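Acetyl-CoA acetyltransferase (PDB 3SS6) probably catalyses the thiolase reaction, joining two acetyl-CoA molecules into acetoacetyl-CoA or cleaving acetoacetyl-CoA with coenzyme A. Local coordinates at residues G45-P48 and H49-D52; E65-T68 and A69-A72. All coordinates share one frame; numbering follows the deposited sequence.

Contact 1: residues G45-P48 and H49-D52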
loop_
_atom_site.group_PDB
_atom_site.type_symbol
_atom_site.label_atom_id
_atom_site.label_comp_id
_atom_site.label_asym_id
_atom_site.label_seq_id
_atom_site.Cartn_x
_atom_site.Cartn_y
_atom_site.Cartn_z
ATOM N N GLY A 45 -12.964 12.245 -42.559
ATOM C CA GLY A 45 -12.547 12.688 -43.879
ATOM C C GLY A 45 -11.053 12.900 -44.033
ATOM O O GLY A 45 -10.601 13.538 -44.993
ATOM N N VAL A 46 -10.287 12.353 -43.094
ATOM C CA VAL A 46 -8.831 12.473 -43.110
ATOM C C VAL A 46 -8.170 11.132 -42.835
ATOM O O VAL A 46 -8.738 10.275 -42.163
ATOM C CB VAL A 46 -8.321 13.469 -42.032
ATOM C CG1 VAL A 46 -8.644 14.893 -42.425
ATOM C CG2 VAL A 46 -8.901 13.123 -40.655
ATOM N N GLU A 47 -6.962 10.952 -43.355
ATOM C CA GLU A 47 -6.145 9.823 -42.941
ATOM C C GLU A 47 -5.375 10.212 -41.683
ATOM O O GLU A 47 -5.117 11.399 -41.440
ATOM C CB GLU A 47 -5.168 9.428 -44.052
ATOM C CG GLU A 47 -5.846 8.881 -45.289
ATOM C CD GLU A 47 -6.690 7.655 -44.985
ATOM O OE1 GLU A 47 -6.123 6.634 -44.538
ATOM O OE2 GLU A 47 -7.923 7.714 -45.194
ATOM N N PRO A 48 -4.997 9.217 -40.878
ATOM C CA PRO A 48 -4.255 9.512 -39.648
ATOM C C PRO A 48 -3.055 10.437 -39.855
ATOM O O PRO A 48 -2.824 11.316 -39.018
ATOM C CB PRO A 48 -3.809 8.123 -39.182
ATOM C CG PRO A 48 -4.920 7.229 -39.634
ATOM C CD PRO A 48 -5.307 7.779 -40.996
ATOM N N HIS A 49 -2.310 10.268 -40.943
ATOM C CA HIS A 49 -1.116 11.084 -41.144
ATOM C C HIS A 49 -1.456 12.568 -41.328
ATOM O O HIS A 49 -0.594 13.436 -41.161
ATOM C CB HIS A 49 -0.282 10.562 -42.321
ATOM C CG HIS A 49 -0.867 10.871 -43.661
ATOM N ND1 HIS A 49 -1.630 9.967 -44.369
ATOM C CD2 HIS A 49 -0.799 11.986 -44.425
ATOM C CE1 HIS A 49 -2.008 10.513 -45.511
ATOM N NE2 HIS A 49 -1.517 11.737 -45.569
ATOM N N GLU A 50 -2.716 12.858 -41.646
ATOM C CA GLU A 50 -3.145 14.237 -41.858
ATOM C C GLU A 50 -3.523 14.922 -40.551
ATOM O O GLU A 50 -3.745 16.142 -40.518
ATOM C CB GLU A 50 -4.339 14.294 -42.793
ATOM C CG GLU A 50 -4.022 13.838 -44.182
ATOM C CD GLU A 50 -5.236 13.906 -45.062
ATOM O OE1 GLU A 50 -5.452 14.979 -45.661
ATOM O OE2 GLU A 50 -5.980 12.905 -45.130
ATOM N N VAL A 51 -3.607 14.141 -39.478
ATOM C CA VAL A 51 -3.934 14.707 -38.168
ATOM C C VAL A 51 -2.721 15.402 -37.568
ATOM O O VAL A 51 -1.667 14.788 -37.390
ATOM C CB VAL A 51 -4.429 13.624 -37.196
ATOM C CG1 VAL A 51 -4.711 14.235 -35.827
ATOM C CG2 VAL A 51 -5.682 12.940 -37.768
ATOM N N ASP A 52 -2.868 16.682 -37.247
ATOM C CA ASP A 52 -1.745 17.457 -36.724
ATOM C C ASP A 52 -1.532 17.288 -35.208
ATOM O O ASP A 52 -0.409 17.406 -34.712
ATOM C CB ASP A 52 -1.926 18.931 -37.103
ATOM C CG ASP A 52 -1.869 19.145 -38.613
ATOM O OD1 ASP A 52 -0.931 18.622 -39.252
ATOM O OD2 ASP A 52 -2.772 19.798 -39.182
#
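Glu47 and Glu50 are clasped across a short 3-10 turn in the loop between helix 29-43 and strand 53-57 of the thiolase fold. Two backbone bonds make the turn. Glu50 N donates to Glu47 O at 2.8 Å, and Val51 N donates to Pro48 O at 3.0 Å. Pro48 offers no N-H, and none is needed at this first turn.

A side-chain bond closes the clasp. The Glu50 carboxylate reaches back to the backbone N three residues earlier. Its OE2 accepts from Glu47 N at 2.8 Å, with an N-H...O angle of 174°. The donor meets OE2 on the anti side, 26° out of the carboxylate plane. The other oxygen, OE1, forms a salt bridge with Lys269. The carboxylate is thus held at both oxygens, and the lysine probably favours its charged form.

Nonpolar contacts are lighter. Val46 CG2 and Val51 CG2 approach at 4.3 Å. Val46 also packs on Val112 and Val51 on Val114, both of strand 112-120. Pro48 lies on Phe78 and Pro79. On the exposed side, the His49 ring turns back beside Glu47, with CG set between its backbone N and carbonyl carbon (chi1 75°). This brings His49 ND1 to 3.6 Å from Glu47 CB.

Contact 2: residues E65-T68 and A69-A72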
loop_
_atom_site.group_PDB
_atom_site.type_symbol
_atom_site.label_atom_id
_atom_site.label_comp_id
_atom_site.label_asym_id
_atom_site.label_seq_id
_atom_site.Cartn_x
_atom_site.Cartn_y
_atom_site.Cartn_z
ATOM N N GLU A 65 0.693 5.960 -18.071
ATOM C CA GLU A 65 0.197 6.297 -19.394
ATOM C C GLU A 65 0.401 7.810 -19.479
ATOM O O GLU A 65 -0.550 8.560 -19.661
ATOM C CB GLU A 65 -1.273 5.916 -19.553
ATOM C CG GLU A 65 -1.503 4.413 -19.562
ATOM C CD GLU A 65 -2.932 4.033 -19.885
ATOM O OE1 GLU A 65 -3.819 4.904 -19.793
ATOM O OE2 GLU A 65 -3.166 2.857 -20.230
ATOM N N ALA A 66 1.650 8.243 -19.367
ATOM C CA ALA A 66 1.998 9.665 -19.383
ATOM C C ALA A 66 1.626 10.349 -20.682
ATOM O O ALA A 66 1.997 9.909 -21.714
ATOM C CB ALA A 66 3.439 9.847 -19.103
ATOM N N ASN A 67 0.932 11.457 -20.557
ATOM C CA ASN A 67 0.446 12.199 -21.700
ATOM C C ASN A 67 -0.559 11.286 -22.391
ATOM O O ASN A 67 -0.288 10.665 -23.345
ATOM C CB ASN A 67 1.515 12.631 -22.671
ATOM C CG ASN A 67 0.967 13.567 -23.723
ATOM O OD1 ASN A 67 -0.191 13.700 -23.827
ATOM N ND2 ASN A 67 1.835 14.198 -24.468
ATOM N N THR A 68 -1.751 11.227 -21.839
ATOM C CA THR A 68 -2.741 10.342 -22.365
ATOM C C THR A 68 -2.999 10.487 -23.845
ATOM O O THR A 68 -3.174 9.532 -24.520
ATOM C CB THR A 68 -4.112 10.598 -21.679
ATOM O OG1 THR A 68 -3.938 10.787 -20.299
ATOM C CG2 THR A 68 -5.118 9.477 -21.952
ATOM N N ALA A 69 -3.000 11.723 -24.303
ATOM C CA ALA A 69 -3.278 12.014 -25.712
ATOM C C ALA A 69 -2.228 11.427 -26.666
ATOM O O ALA A 69 -2.564 10.752 -27.642
ATOM C CB ALA A 69 -3.389 13.522 -25.910
ATOM N N ARG A 70 -0.954 11.685 -26.384
ATOM C CA ARG A 70 0.112 11.173 -27.238
ATOM C C ARG A 70 0.143 9.660 -27.158
ATOM O O ARG A 70 0.322 8.977 -28.174
ATOM C CB ARG A 70 1.467 11.755 -26.821
ATOM C CG ARG A 70 2.671 11.053 -27.449
ATOM C CD ARG A 70 2.703 11.161 -28.976
ATOM N NE ARG A 70 4.027 10.751 -29.459
ATOM C CZ ARG A 70 4.426 10.808 -30.727
ATOM N NH1 ARG A 70 3.609 11.274 -31.664
ATOM N NH2 ARG A 70 5.656 10.412 -31.054
ATOM N N THR A 71 -0.024 9.133 -25.947
ATOM C CA THR A 71 0.023 7.694 -25.767
ATOM C C THR A 71 -1.124 7.028 -26.535
ATOM O O THR A 71 -0.921 6.021 -27.197
ATOM C CB THR A 71 0.011 7.307 -24.283
ATOM O OG1 THR A 71 1.136 7.909 -23.623
ATOM C CG2 THR A 71 0.107 5.795 -24.123
ATOM N N ALA A 72 -2.321 7.601 -26.466
ATOM C CA ALA A 72 -3.461 7.011 -27.172
ATOM C C ALA A 72 -3.291 7.129 -28.689
ATOM O O ALA A 72 -3.676 6.225 -29.440
ATOM C CB ALA A 72 -4.770 7.659 -26.718
#
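Asn67 and Arg70 meet at the N-terminal cap of helix 68-75, in the N-terminal half of the thiolase fold. Asn67 is the N-cap residue. Its CG lies anti to the backbone N (chi1 -172°), and the amide is carried over the first turn. OD1 accepts from Arg70 N in a straight but weak bond of 3.3 Å. ND2 rests against Arg70 CB at 3.4 Å. The amide has stronger partners on strand 83-88: OD1 takes the hydroxyl of Thr86 and ND2 donates to Gly84 O. These fix its rotation. Thr86 OG1 also bonds Ala69 N, so one threonine ties both the cap side chain and the first turn to strand 83-88.

The tight part is the turn itself. Thr71 N donates to Asn67 O at 3.0 Å. Ala72 N donates to Thr68 O at 2.9 Å. Ala69 packs on Val54 and Leu56 of the sheet, while Thr71 touches Val30 of helix 29-43. Arg70 leaves the turn for a buried subunit interface. Its NE bonds Gly383 O of the second subunit, and its NH1 bonds Asp80 O and Val82 O of its own chain.

The more open edge is at Glu65, the one partly exposed residue here. Its CB comes no nearer to segment 69-72 than 4.8 Å, at Thr71 CG2, and its carboxylate binds Thr28 and Val30 instead. Between the two parts, the Thr71 hydroxyl turns back toward the incoming loop. Its OG1 is set between two carbonyls, 2.9 Å from Ala66 O and 3.1 Å from Asn67 O.

How the contacts relate
Contact 1 precedes strand 53-57 and contact 2 follows it. Segment 45-52 leads from helix 29-43 into the strand. Segment 65-72 starts the helix of the beta-alpha-beta crossover 53-57/68-75/83-88. The centres are 18 Å apart and the nearest atoms about 8 Å, so they do not meet. Contact 1 meets no other chain of the assembly, whereas contact 2 packs against the second subunit, including its Gln88 and Gln90. These lie close in sequence to Cys91, found as S-hydroxycysteine and probably the nucleophile, as in other thiolases. A bound potassium ion lies about 12 Å from the Val46 side chain, and one lies about 11 Å from that of Ala69. Neither distance is one of coordination.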